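Local coordinates for protein protocadherin gamma-B3 (Homo sapiens, PDB 5K8R) that probably acts as a calcium-dependent adhesion molecule, pairing antiparallel through cadherin repeats 1-4, and may help establish specific neuronal connections in the brain, at residues L24-G29 against N85-T90; D61-C66 against N97-T102; I339-L344 against G350-Q355. All coordinates share one frame; numbering follows the deposited sequence.

Contact 1 (L24-G29 against N85-T90); sequences LGFGVG and NFFHVT
Leu24 and Phe87 mark the closest backbone approach, CA to CA 8.3 Å, where a loop following helix 20-23 passes strand 85-94 in the first cadherin repeat. Side chains alone span this gap. Phe87 reaches out from the strand and takes a different partner at each end. At its tip it meets Phe26 in an offset edge-to-face stack. The ring centroids of Phe26 and Phe87 are 5.2 Å apart and the planes are inclined at 71°. Phe26 supplies the edge: its CZ lies 3.5 Å from Phe87 CZ. Its CE1 sits over one face of Phe87, displaced toward the rim. At its root Phe87 meets Leu24. Leu24 CD1 is 3.8 Å from Phe87 CB and 4.0 Å from Phe87 CG, and approaches the ring obliquely. The two side chains slide past each other in opposite directions. Phe87 CG stands anti to its carbonyl carbon (chi1 -63°), which sends the ring out toward the loop. Leu24 CB also lies at the edge of the Phe26 ring, near its plane. Met78 of strand 73-80 and Glu1 each touch both Leu24 and Phe87. Phe26 leans on Ala21 and Leu36. On the same strand, Phe86 packs on Leu338 of the second subunit. Replacing Phe87 with an alanine would probably strip the Phe26 edge of the face it points at and open a gap beside Leu24 CD1, which would keep only the CB of the strand residue as its neighbour across the contact. The contact carries no charge and no polar pair. It ties the loop to the strand by dispersion and by the weak electrostatic fit of C-H edge to ring face, so it probably depends on close fit and on how the rings are turned.

Contact 2 (D61-C66 against N97-T102); sequences DREEIC and NDNPPT. With CA (calcium ion), chain C; CA (calcium ion), chain D; CA (calcium ion), chain B.
Glu63 and Asp98 meet through two calcium ions that lie between their carboxylates. Glu63 OE1 touches both ions, at 2.4 Å from the calcium of chain C and 2.8 Å from that of chain D. Glu63 OE2 binds the chain D ion at 2.4 Å. Asp98 bridges the same pair with one oxygen for each: OD2 goes to chain C and OD1 to chain D. Asp61 OD1 joins the chain C ion, 2.4 Å away. A bend in the Glu63 chain (chi2 69°) brings its carboxylate round to the ions. Glu9 and Glu10 complete the chain C site. Glu9, Asp95, Ile96 O and Asp131 complete the chain D site.

Arg62 and the backbone N-H groups of Glu63 and Glu64 form a second shell that positions Glu63 and Asp61. Arg62 NH2 makes a salt bridge to Glu63 OE2 of 2.7 Å, coming from above the carboxylate plane. Asp61 is the N-cap of helix 62-65. Its OD1 accepts from Glu63 N at 3.2 Å, and OD2 takes a weak bond from Glu64 N. In the same segment, Cys66 is tied to Cys72 by a disulfide. A third calcium, that of chain B, lies on the linker side. Asn97 OD1 and Asn99 O bind it, together with Asp131 of the second repeat.

This is the cadherin interdomain site, with its Asp-Arg-Glu motif and Asp-x-Asn-Asp-Asn linker. The clustered carboxylates would probably repel one another without the ions. Calcium is therefore likely to be what holds this junction between repeats 1 and 2 stiff.

Contact 3 (I339-L344 against G350-Q355); sequences IKTHDL and GEILCQ. With CA (calcium ion), chain E.
Thr341 and Ile352 face each other across the beta sandwich of the fourth cadherin repeat. Strand 335-342 belongs to one sheet and strand 352-357 is an outermost strand of the other. The short segments 339-342 and 352-355 run roughly antiparallel, at 151°, with their axes 8.2 Å apart. Ile352 fills much of the gap. Its CB lies 4.0 Å from Thr341 OG1. The CG2 branch runs alongside Thr341 alone, 3.8 Å from Thr341 CB. The other branch turns toward Asp343, and CG1 comes within 4.0 Å of Asp343 CB. The tip, CD1, ends against the backbone, 3.5 Å from His342 N. Ile352 CG1 stands anti to the carbonyl carbon (chi1 -58°), which carries CD1 to the His342-Asp343 backbone while it still touches Thr341 OG1 at 3.5 Å. Farther along, Cys354 SG packs on Ile339 CG2, and Tyr372 of strand 371-376 touches both residues. On the outer side, Lys340 and His342 pack on Glu77 and Glu41 of the second subunit.

At the end of the sandwich the packing gives way to a metal site. Asp343 CB meets Gly350 O, and its carboxylate points to calcium. Asn311, Asn313, Asp345, Asn349 and Asp396 complete that site. Asp343 grips the chain E ion with both oxygens, OD1 at 2.5 Å and OD2 at 2.6 Å.

Overall arrangement
The three contacts are strung along a rod of four cadherin repeats. Contacts 1 and 2 share the first repeat, with centres 32 Å apart and nearest atoms about 11 Å apart. Contact 1 packs a loop on a strand, while contact 2 lies where that repeat joins the second through calcium. Contact 3 lies in the fourth repeat, its centre 110 Å from that of contact 2 and 142 Å from that of contact 1. It reaches the calcium site shared with the third repeat. Contacts 1 and 3 both border the second subunit. In the antiparallel dimer, contact 1 of one chain and contact 3 of the other border the interface of the first repeat with the fourth.

Contact 1 (L24-G29 against N85-T90)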
ATOM      1  N   LEU A  24       7.464  30.266  69.841  1.00 42.96           N
ATOM      2  CA  LEU A  24       7.169  31.673  69.602  1.00 40.74           C
ATOM      3  C   LEU A  24       7.353  32.530  70.851  1.00 56.54           C
ATOM      4  O   LEU A  24       6.790  33.628  70.930  1.00 64.08           O
ATOM      5  CB  LEU A  24       5.750  31.830  69.055  1.00 43.80           C
ATOM      6  CG  LEU A  24       5.501  31.218  67.673  1.00 50.40           C
ATOM      7  CD1 LEU A  24       4.091  31.522  67.194  1.00 46.59           C
ATOM      8  CD2 LEU A  24       6.533  31.709  66.669  1.00 51.09           C
ATOM      9  N   GLY A  25       8.129  32.056  71.823  1.00 51.39           N
ATOM     10  CA  GLY A  25       8.416  32.824  73.016  1.00 59.06           C
ATOM     11  C   GLY A  25       7.338  32.811  74.076  1.00 58.89           C
ATOM     12  O   GLY A  25       7.509  33.463  75.114  1.00 59.23           O
ATOM     13  N   PHE A  26       6.237  32.098  73.857  1.00 58.40           N
ATOM     14  CA  PHE A  26       5.177  32.038  74.851  1.00 58.50           C
ATOM     15  C   PHE A  26       5.587  31.155  76.026  1.00 73.61           C
ATOM     16  O   PHE A  26       6.494  30.323  75.933  1.00 74.85           O
ATOM     17  CB  PHE A  26       3.883  31.503  74.237  1.00 56.14           C
ATOM     18  CG  PHE A  26       3.220  32.452  73.282  1.00 56.16           C
ATOM     19  CD1 PHE A  26       3.694  32.605  71.991  1.00 55.05           C
ATOM     20  CD2 PHE A  26       2.108  33.180  73.672  1.00 59.57           C
ATOM     21  CE1 PHE A  26       3.082  33.474  71.110  1.00 53.96           C
ATOM     22  CE2 PHE A  26       1.491  34.050  72.795  1.00 62.31           C
ATOM     23  CZ  PHE A  26       1.978  34.197  71.513  1.00 54.53           C
ATOM     24  N   GLY A  27       4.895  31.348  77.144  1.00 86.48           N
ATOM     25  CA  GLY A  27       5.057  30.501  78.307  1.00 93.09           C
ATOM     26  C   GLY A  27       3.725  29.892  78.697  1.00 99.14           C
ATOM     27  O   GLY A  27       2.665  30.466  78.443  1.00101.77           O
ATOM     28  N   VAL A  28       3.787  28.711  79.318  1.00100.71           N
ATOM     29  CA  VAL A  28       2.568  28.029  79.736  1.00 95.55           C
ATOM     30  C   VAL A  28       1.825  28.813  80.809  1.00 90.88           C
ATOM     31  O   VAL A  28       0.627  28.593  81.015  1.00 87.53           O
ATOM     32  CB  VAL A  28       2.891  26.599  80.219  1.00 90.23           C
ATOM     33  CG1 VAL A  28       3.048  25.663  79.032  1.00 84.05           C
ATOM     34  CG2 VAL A  28       4.153  26.601  81.068  1.00 91.25           C
ATOM     35  N   GLY A  29       2.529  29.717  81.482  1.00 83.70           N
ATOM     36  CA  GLY A  29       1.928  30.526  82.527  1.00 81.97           C
ATOM     37  C   GLY A  29       0.884  31.483  81.991  1.00 94.52           C
ATOM     38  O   GLY A  29       0.197  32.160  82.756  1.00100.51           O
ATOM     39  N   ASN A  85      -2.536  39.680  68.259  1.00 30.24           N
ATOM     40  CA  ASN A  85      -1.360  39.636  67.403  1.00 42.04           C
ATOM     41  C   ASN A  85      -1.464  38.450  66.454  1.00 36.05           C
ATOM     42  O   ASN A  85      -1.979  37.389  66.824  1.00 38.70           O
ATOM     43  CB  ASN A  85      -0.068  39.537  68.224  1.00 51.45           C
ATOM     44  CG  ASN A  85       0.513  40.897  68.566  1.00 65.19           C
ATOM     45  OD1 ASN A  85       0.445  41.832  67.768  1.00 73.95           O
ATOM     46  ND2 ASN A  85       1.088  41.012  69.758  1.00 70.82           N
ATOM     47  N   PHE A  86      -0.904  38.625  65.260  1.00 36.53           N
ATOM     48  CA  PHE A  86      -0.851  37.581  64.248  1.00 27.32           C
ATOM     49  C   PHE A  86       0.550  36.959  64.277  1.00 27.91           C
ATOM     50  O   PHE A  86       1.541  37.652  64.508  1.00 37.27           O
ATOM     51  CB  PHE A  86      -1.149  38.154  62.863  1.00 37.45           C
ATOM     52  CG  PHE A  86      -2.599  38.084  62.478  1.00 31.77           C
ATOM     53  CD1 PHE A  86      -3.423  37.103  63.002  1.00 30.18           C
ATOM     54  CD2 PHE A  86      -3.139  39.001  61.591  1.00 32.32           C
ATOM     55  CE1 PHE A  86      -4.757  37.035  62.650  1.00 30.64           C
ATOM     56  CE2 PHE A  86      -4.473  38.940  61.234  1.00 31.72           C
ATOM     57  CZ  PHE A  86      -5.283  37.956  61.765  1.00 30.82           C
ATOM     58  N   PHE A  87       0.619  35.652  64.046  1.00 32.34           N
ATOM     59  CA  PHE A  87       1.874  34.904  64.056  1.00 23.94           C
ATOM     60  C   PHE A  87       1.883  34.003  62.830  1.00 32.90           C
ATOM     61  O   PHE A  87       1.183  32.987  62.799  1.00 32.16           O
ATOM     62  CB  PHE A  87       2.032  34.093  65.340  1.00 42.28           C
ATOM     63  CG  PHE A  87       2.118  34.934  66.580  1.00 40.07           C
ATOM     64  CD1 PHE A  87       3.327  35.481  66.978  1.00 40.81           C
ATOM     65  CD2 PHE A  87       0.992  35.178  67.349  1.00 40.60           C
ATOM     66  CE1 PHE A  87       3.410  36.256  68.119  1.00 44.46           C
ATOM     67  CE2 PHE A  87       1.069  35.952  68.492  1.00 48.37           C
ATOM     68  CZ  PHE A  87       2.280  36.491  68.877  1.00 49.45           C
ATOM     69  N   HIS A  88       2.669  34.377  61.824  1.00 34.41           N
ATOM     70  CA  HIS A  88       2.681  33.641  60.568  1.00 36.70           C
ATOM     71  C   HIS A  88       3.424  32.322  60.738  1.00 39.55           C
ATOM     72  O   HIS A  88       4.556  32.292  61.231  1.00 45.57           O
ATOM     73  CB  HIS A  88       3.328  34.477  59.465  1.00 38.78           C
ATOM     74  CG  HIS A  88       3.185  33.886  58.098  1.00 42.29           C
ATOM     75  ND1 HIS A  88       1.997  33.903  57.400  1.00 40.45           N
ATOM     76  CD2 HIS A  88       4.079  33.253  57.301  1.00 46.43           C
ATOM     77  CE1 HIS A  88       2.164  33.310  56.232  1.00 43.47           C
ATOM     78  NE2 HIS A  88       3.419  32.907  56.147  1.00 47.47           N
ATOM     79  N   VAL A  89       2.781  31.230  60.332  1.00 27.57           N
ATOM     80  CA  VAL A  89       3.354  29.893  60.415  1.00 19.74           C
ATOM     81  C   VAL A  89       3.317  29.272  59.028  1.00 40.49           C
ATOM     82  O   VAL A  89       2.294  29.344  58.336  1.00 33.03           O
ATOM     83  CB  VAL A  89       2.602  29.009  61.427  1.00 31.20           C
ATOM     84  CG1 VAL A  89       3.273  27.647  61.543  1.00 18.01           C
ATOM     85  CG2 VAL A  89       2.527  29.689  62.785  1.00 31.94           C
ATOM     86  N   THR A  90       4.433  28.672  58.621  1.00 44.89           N
ATOM     87  CA  THR A  90       4.518  27.930  57.374  1.00 34.80           C
ATOM     88  C   THR A  90       4.946  26.500  57.674  1.00 32.24           C
ATOM     89  O   THR A  90       5.865  26.272  58.466  1.00 33.74           O
ATOM     90  CB  THR A  90       5.501  28.585  56.394  1.00 24.16           C
ATOM     91  OG1 THR A  90       6.782  28.717  57.016  1.00 49.61           O
ATOM     92  CG2 THR A  90       5.008  29.964  55.993  1.00 32.31           C
TER

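Contact 2 (D61-C66 against N97-T102)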
ATOM      1  N   ASP A  61      -2.900  15.386  52.199  1.00 41.82           N
ATOM      2  CA  ASP A  61      -2.443  14.693  50.999  1.00 27.52           C
ATOM      3  C   ASP A  61      -1.698  15.689  50.117  1.00 38.63           C
ATOM      4  O   ASP A  61      -2.303  16.614  49.567  1.00 53.66           O
ATOM      5  CB  ASP A  61      -3.624  14.073  50.255  1.00 30.37           C
ATOM      6  CG  ASP A  61      -3.220  13.451  48.930  1.00 44.11           C
ATOM      7  OD1 ASP A  61      -2.063  12.999  48.807  1.00 34.15           O
ATOM      8  OD2 ASP A  61      -4.065  13.416  48.011  1.00 41.49           O
ATOM      9  N   ARG A  62      -0.383  15.497  49.981  1.00 30.80           N
ATOM     10  CA  ARG A  62       0.422  16.432  49.201  1.00 27.25           C
ATOM     11  C   ARG A  62       0.039  16.415  47.726  1.00 31.20           C
ATOM     12  O   ARG A  62       0.147  17.443  47.047  1.00 43.58           O
ATOM     13  CB  ARG A  62       1.907  16.110  49.363  1.00 30.30           C
ATOM     14  CG  ARG A  62       2.834  17.181  48.816  1.00 37.52           C
ATOM     15  CD  ARG A  62       4.094  16.574  48.228  1.00 24.33           C
ATOM     16  NE  ARG A  62       3.782  15.658  47.136  1.00 31.92           N
ATOM     17  CZ  ARG A  62       3.549  16.040  45.885  1.00 35.14           C
ATOM     18  NH1 ARG A  62       3.592  17.325  45.562  1.00 31.12           N
ATOM     19  NH2 ARG A  62       3.271  15.137  44.954  1.00 44.95           N
ATOM     20  N   GLU A  63      -0.408  15.266  47.214  1.00 29.57           N
ATOM     21  CA  GLU A  63      -0.799  15.188  45.809  1.00 33.58           C
ATOM     22  C   GLU A  63      -2.021  16.053  45.526  1.00 37.65           C
ATOM     23  O   GLU A  63      -2.098  16.702  44.477  1.00 45.39           O
ATOM     24  CB  GLU A  63      -1.068  13.735  45.414  1.00 31.58           C
ATOM     25  CG  GLU A  63       0.182  12.945  45.058  1.00 32.13           C
ATOM     26  CD  GLU A  63       1.075  12.683  46.254  1.00 38.88           C
ATOM     27  OE1 GLU A  63       0.551  12.267  47.309  1.00 41.77           O
ATOM     28  OE2 GLU A  63       2.299  12.902  46.141  1.00 38.15           O
ATOM     29  N   GLU A  64      -2.982  16.078  46.448  1.00 47.58           N
ATOM     30  CA  GLU A  64      -4.185  16.876  46.242  1.00 38.01           C
ATOM     31  C   GLU A  64      -3.950  18.352  46.540  1.00 49.29           C
ATOM     32  O   GLU A  64      -4.632  19.212  45.972  1.00 70.45           O
ATOM     33  CB  GLU A  64      -5.324  16.334  47.107  1.00 41.31           C
ATOM     34  CG  GLU A  64      -6.679  16.956  46.819  1.00 63.37           C
ATOM     35  CD  GLU A  64      -7.781  16.370  47.679  1.00 81.81           C
ATOM     36  OE1 GLU A  64      -7.470  15.543  48.562  1.00 90.01           O
ATOM     37  OE2 GLU A  64      -8.957  16.735  47.470  1.00 92.96           O
ATOM     38  N   ILE A  65      -2.987  18.663  47.407  1.00 51.98           N
ATOM     39  CA  ILE A  65      -2.748  20.047  47.804  1.00 46.67           C
ATOM     40  C   ILE A  65      -1.843  20.755  46.803  1.00 52.04           C
ATOM     41  O   ILE A  65      -2.181  21.830  46.294  1.00 60.22           O
ATOM     42  CB  ILE A  65      -2.164  20.098  49.228  1.00 45.81           C
ATOM     43  CG1 ILE A  65      -3.178  19.565  50.241  1.00 45.66           C
ATOM     44  CG2 ILE A  65      -1.745  21.515  49.584  1.00 38.25           C
ATOM     45  CD1 ILE A  65      -2.610  19.389  51.631  1.00 38.89           C
ATOM     46  N   CYS A  66      -0.678  20.172  46.507  1.00 53.42           N
ATOM     47  CA  CYS A  66       0.295  20.822  45.639  1.00 51.45           C
ATOM     48  C   CYS A  66       0.474  20.152  44.285  1.00 49.04           C
ATOM     49  O   CYS A  66       1.043  20.775  43.383  1.00 49.36           O
ATOM     50  CB  CYS A  66       1.664  20.904  46.333  1.00 45.87           C
ATOM     51  SG  CYS A  66       1.702  21.957  47.806  1.00 69.90           S
ATOM     52  N   ASN A  97       6.416   8.234  49.019  1.00 32.65           N
ATOM     53  CA  ASN A  97       6.129   7.410  47.845  1.00 32.84           C
ATOM     54  C   ASN A  97       4.939   6.504  48.156  1.00 33.50           C
ATOM     55  O   ASN A  97       5.069   5.300  48.384  1.00 36.74           O
ATOM     56  CB  ASN A  97       7.356   6.607  47.438  1.00 32.59           C
ATOM     57  CG  ASN A  97       7.176   5.907  46.107  1.00 30.04           C
ATOM     58  OD1 ASN A  97       6.503   6.418  45.211  1.00 34.92           O
ATOM     59  ND2 ASN A  97       7.766   4.727  45.974  1.00 16.59           N
ATOM     60  N   ASP A  98       3.752   7.108  48.164  1.00 27.68           N
ATOM     61  CA  ASP A  98       2.516   6.386  48.428  1.00 34.96           C
ATOM     62  C   ASP A  98       1.644   6.243  47.186  1.00 42.63           C
ATOM     63  O   ASP A  98       0.465   5.889  47.302  1.00 54.16           O
ATOM     64  CB  ASP A  98       1.734   7.072  49.550  1.00 28.87           C
ATOM     65  CG  ASP A  98       1.409   8.518  49.235  1.00 29.60           C
ATOM     66  OD1 ASP A  98       2.110   9.115  48.392  1.00 35.18           O
ATOM     67  OD2 ASP A  98       0.454   9.056  49.833  1.00 40.59           O
ATOM     68  N   ASN A  99       2.195   6.504  46.002  1.00 44.77           N
ATOM     69  CA  ASN A  99       1.466   6.375  44.752  1.00 40.89           C
ATOM     70  C   ASN A  99       2.312   5.580  43.761  1.00 45.10           C
ATOM     71  O   ASN A  99       3.492   5.909  43.553  1.00 28.56           O
ATOM     72  CB  ASN A  99       1.119   7.749  44.168  1.00 38.72           C
ATOM     73  CG  ASN A  99       0.013   8.444  44.931  1.00 39.59           C
ATOM     74  OD1 ASN A  99       0.227   9.494  45.537  1.00 45.81           O
ATOM     75  ND2 ASN A  99      -1.181   7.864  44.901  1.00 41.62           N
ATOM     76  N   PRO A 100       1.759   4.543  43.143  1.00 41.89           N
ATOM     77  CA  PRO A 100       2.516   3.790  42.146  1.00 33.18           C
ATOM     78  C   PRO A 100       2.454   4.477  40.796  1.00 30.36           C
ATOM     79  O   PRO A 100       1.553   5.291  40.545  1.00 35.78           O
ATOM     80  CB  PRO A 100       1.792   2.438  42.115  1.00 28.26           C
ATOM     81  CG  PRO A 100       0.372   2.800  42.408  1.00 22.63           C
ATOM     82  CD  PRO A 100       0.428   3.960  43.381  1.00 30.58           C
ATOM     83  N   PRO A 101       3.395   4.186  39.901  1.00 27.01           N
ATOM     84  CA  PRO A 101       3.269   4.670  38.524  1.00 23.35           C
ATOM     85  C   PRO A 101       2.084   4.017  37.831  1.00 30.32           C
ATOM     86  O   PRO A 101       1.532   3.014  38.290  1.00 26.54           O
ATOM     87  CB  PRO A 101       4.595   4.257  37.875  1.00 16.58           C
ATOM     88  CG  PRO A 101       5.079   3.112  38.706  1.00 27.03           C
ATOM     89  CD  PRO A 101       4.630   3.411  40.107  1.00 26.97           C
ATOM     90  N   THR A 102       1.689   4.605  36.704  1.00 41.86           N
ATOM     91  CA  THR A 102       0.534   4.105  35.976  1.00 39.23           C
ATOM     92  C   THR A 102       0.708   4.373  34.489  1.00 34.93           C
ATOM     93  O   THR A 102       1.299   5.378  34.086  1.00 42.98           O
ATOM     94  CB  THR A 102      -0.769   4.746  36.477  1.00 33.54           C
ATOM     95  OG1 THR A 102      -1.853   4.370  35.618  1.00 56.51           O
ATOM     96  CG2 THR A 102      -0.649   6.262  36.503  1.00 26.80           C
TER
HETATM   97 CA    CA C 502      -0.469  11.244  49.275  1.00 42.41          CA
HETATM   98 CA    CA D 503       3.153  11.204  47.613  1.00 34.45          CA
HETATM   99 CA    CA B 501       5.546   6.995  43.054  1.00 32.45          CA

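Contact 3 (I339-L344 against G350-Q355)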
ATOM      1  N   ILE A 339      -5.500 -40.909 -61.752  1.00 36.45           N
ATOM      2  CA  ILE A 339      -6.118 -40.757 -60.440  1.00 34.56           C
ATOM      3  C   ILE A 339      -5.079 -40.193 -59.482  1.00 46.22           C
ATOM      4  O   ILE A 339      -3.937 -40.669 -59.445  1.00 35.16           O
ATOM      5  CB  ILE A 339      -6.676 -42.094 -59.920  1.00 34.41           C
ATOM      6  CG1 ILE A 339      -7.581 -42.738 -60.973  1.00 29.16           C
ATOM      7  CG2 ILE A 339      -7.430 -41.889 -58.615  1.00 33.46           C
ATOM      8  CD1 ILE A 339      -8.079 -44.114 -60.592  1.00 32.56           C
ATOM      9  N   LYS A 340      -5.476 -39.183 -58.705  1.00 52.14           N
ATOM     10  CA  LYS A 340      -4.583 -38.501 -57.766  1.00 48.85           C
ATOM     11  C   LYS A 340      -5.359 -38.268 -56.474  1.00 50.19           C
ATOM     12  O   LYS A 340      -6.197 -37.364 -56.400  1.00 71.55           O
ATOM     13  CB  LYS A 340      -4.068 -37.192 -58.353  1.00 51.97           C
ATOM     14  CG  LYS A 340      -3.316 -36.297 -57.374  1.00 57.51           C
ATOM     15  CD  LYS A 340      -2.072 -36.976 -56.824  1.00 64.65           C
ATOM     16  CE  LYS A 340      -1.123 -35.961 -56.199  1.00 55.19           C
ATOM     17  NZ  LYS A 340      -1.804 -35.087 -55.205  1.00 66.59           N
ATOM     18  N   THR A 341      -5.080 -39.083 -55.462  1.00 46.08           N
ATOM     19  CA  THR A 341      -5.732 -38.977 -54.166  1.00 51.18           C
ATOM     20  C   THR A 341      -4.878 -38.148 -53.215  1.00 46.77           C
ATOM     21  O   THR A 341      -3.650 -38.122 -53.320  1.00 49.71           O
ATOM     22  CB  THR A 341      -5.976 -40.361 -53.557  1.00 48.03           C
ATOM     23  OG1 THR A 341      -4.725 -40.947 -53.179  1.00 47.63           O
ATOM     24  CG2 THR A 341      -6.670 -41.270 -54.560  1.00 54.88           C
ATOM     25  N   HIS A 342      -5.532 -37.490 -52.273  1.00 41.58           N
ATOM     26  CA  HIS A 342      -4.861 -36.725 -51.245  1.00 33.50           C
ATOM     27  C   HIS A 342      -5.727 -36.553 -50.026  1.00 50.32           C
ATOM     28  O   HIS A 342      -6.915 -36.390 -50.141  1.00 45.71           O
ATOM     29  CB  HIS A 342      -4.311 -35.406 -51.761  1.00 40.41           C
ATOM     30  CG  HIS A 342      -5.248 -34.261 -51.648  1.00 71.93           C
ATOM     31  ND1 HIS A 342      -5.505 -33.631 -50.456  1.00 83.30           N
ATOM     32  CD2 HIS A 342      -5.974 -33.611 -52.581  1.00 83.37           C
ATOM     33  CE1 HIS A 342      -6.362 -32.652 -50.656  1.00 89.45           C
ATOM     34  NE2 HIS A 342      -6.665 -32.619 -51.939  1.00 86.57           N
ATOM     35  N   ASP A 343      -5.110 -36.604 -48.851  1.00 54.19           N
ATOM     36  CA  ASP A 343      -5.828 -36.462 -47.591  1.00 39.56           C
ATOM     37  C   ASP A 343      -5.060 -35.499 -46.700  1.00 37.65           C
ATOM     38  O   ASP A 343      -3.845 -35.639 -46.533  1.00 39.61           O
ATOM     39  CB  ASP A 343      -5.999 -37.819 -46.895  1.00 35.17           C
ATOM     40  CG  ASP A 343      -7.065 -37.794 -45.815  1.00 43.22           C
ATOM     41  OD1 ASP A 343      -7.937 -38.689 -45.824  1.00 45.21           O
ATOM     42  OD2 ASP A 343      -7.033 -36.888 -44.956  1.00 54.30           O
ATOM     43  N   LEU A 344      -5.770 -34.527 -46.125  1.00 37.56           N
ATOM     44  CA  LEU A 344      -5.122 -33.488 -45.337  1.00 35.69           C
ATOM     45  C   LEU A 344      -4.684 -33.968 -43.958  1.00 41.12           C
ATOM     46  O   LEU A 344      -3.860 -33.305 -43.320  1.00 49.92           O
ATOM     47  CB  LEU A 344      -6.055 -32.284 -45.186  1.00 35.35           C
ATOM     48  CG  LEU A 344      -6.516 -31.604 -46.476  1.00 45.20           C
ATOM     49  CD1 LEU A 344      -7.463 -30.456 -46.163  1.00 50.01           C
ATOM     50  CD2 LEU A 344      -5.327 -31.115 -47.288  1.00 29.70           C
ATOM     51  N   GLY A 350      -4.366 -40.231 -42.830  1.00 38.02           N
ATOM     52  CA  GLY A 350      -4.033 -39.692 -44.133  1.00 30.51           C
ATOM     53  C   GLY A 350      -3.707 -40.749 -45.168  1.00 34.30           C
ATOM     54  O   GLY A 350      -3.643 -40.449 -46.364  1.00 48.27           O
ATOM     55  N   GLU A 351      -3.486 -41.985 -44.725  1.00 38.78           N
ATOM     56  CA  GLU A 351      -3.270 -43.082 -45.659  1.00 43.80           C
ATOM     57  C   GLU A 351      -4.552 -43.356 -46.434  1.00 39.27           C
ATOM     58  O   GLU A 351      -5.651 -43.311 -45.878  1.00 42.86           O
ATOM     59  CB  GLU A 351      -2.820 -44.340 -44.917  1.00 55.68           C
ATOM     60  CG  GLU A 351      -1.548 -44.165 -44.099  1.00 65.37           C
ATOM     61  CD  GLU A 351      -0.324 -43.911 -44.958  1.00 78.75           C
ATOM     62  OE1 GLU A 351      -0.326 -44.312 -46.140  1.00 83.65           O
ATOM     63  OE2 GLU A 351       0.644 -43.307 -44.447  1.00 88.54           O
ATOM     64  N   ILE A 352      -4.411 -43.642 -47.726  1.00 41.69           N
ATOM     65  CA  ILE A 352      -5.549 -43.723 -48.634  1.00 40.06           C
ATOM     66  C   ILE A 352      -5.535 -45.066 -49.349  1.00 45.98           C
ATOM     67  O   ILE A 352      -4.506 -45.474 -49.899  1.00 40.30           O
ATOM     68  CB  ILE A 352      -5.541 -42.573 -49.658  1.00 43.62           C
ATOM     69  CG1 ILE A 352      -5.545 -41.224 -48.942  1.00 34.76           C
ATOM     70  CG2 ILE A 352      -6.734 -42.684 -50.596  1.00 39.58           C
ATOM     71  CD1 ILE A 352      -5.469 -40.045 -49.875  1.00 38.71           C
ATOM     72  N   LEU A 353      -6.678 -45.744 -49.343  1.00 56.07           N
ATOM     73  CA  LEU A 353      -6.922 -46.915 -50.174  1.00 59.52           C
ATOM     74  C   LEU A 353      -7.880 -46.515 -51.288  1.00 47.56           C
ATOM     75  O   LEU A 353      -9.006 -46.082 -51.017  1.00 48.66           O
ATOM     76  CB  LEU A 353      -7.497 -48.069 -49.352  1.00 68.08           C
ATOM     77  CG  LEU A 353      -8.002 -49.272 -50.154  1.00 84.19           C
ATOM     78  CD1 LEU A 353      -6.885 -49.871 -50.998  1.00 97.33           C
ATOM     79  CD2 LEU A 353      -8.604 -50.322 -49.232  1.00 84.15           C
ATOM     80  N   CYS A 354      -7.427 -46.647 -52.531  1.00 45.95           N
ATOM     81  CA  CYS A 354      -8.201 -46.273 -53.705  1.00 53.39           C
ATOM     82  C   CYS A 354      -8.593 -47.529 -54.470  1.00 50.72           C
ATOM     83  O   CYS A 354      -7.734 -48.354 -54.797  1.00 57.12           O
ATOM     84  CB  CYS A 354      -7.403 -45.328 -54.605  1.00 51.88           C
ATOM     85  SG  CYS A 354      -8.217 -44.909 -56.158  1.00 56.05           S
ATOM     86  N   GLN A 355      -9.885 -47.672 -54.754  1.00 50.53           N
ATOM     87  CA  GLN A 355     -10.395 -48.874 -55.391  1.00 48.82           C
ATOM     88  C   GLN A 355     -11.481 -48.513 -56.396  1.00 47.46           C
ATOM     89  O   GLN A 355     -12.020 -47.401 -56.404  1.00 42.13           O
ATOM     90  CB  GLN A 355     -10.920 -49.875 -54.353  1.00 47.22           C
ATOM     91  CG  GLN A 355     -11.810 -49.262 -53.289  1.00 59.77           C
ATOM     92  CD  GLN A 355     -12.117 -50.230 -52.164  1.00 66.19           C
ATOM     93  OE1 GLN A 355     -11.521 -51.304 -52.075  1.00 59.02           O
ATOM     94  NE2 GLN A 355     -13.050 -49.855 -51.297  1.00 61.77           N
TER
HETATM   95 CA    CA E 504      -8.550 -38.438 -43.453  1.00 38.71          CA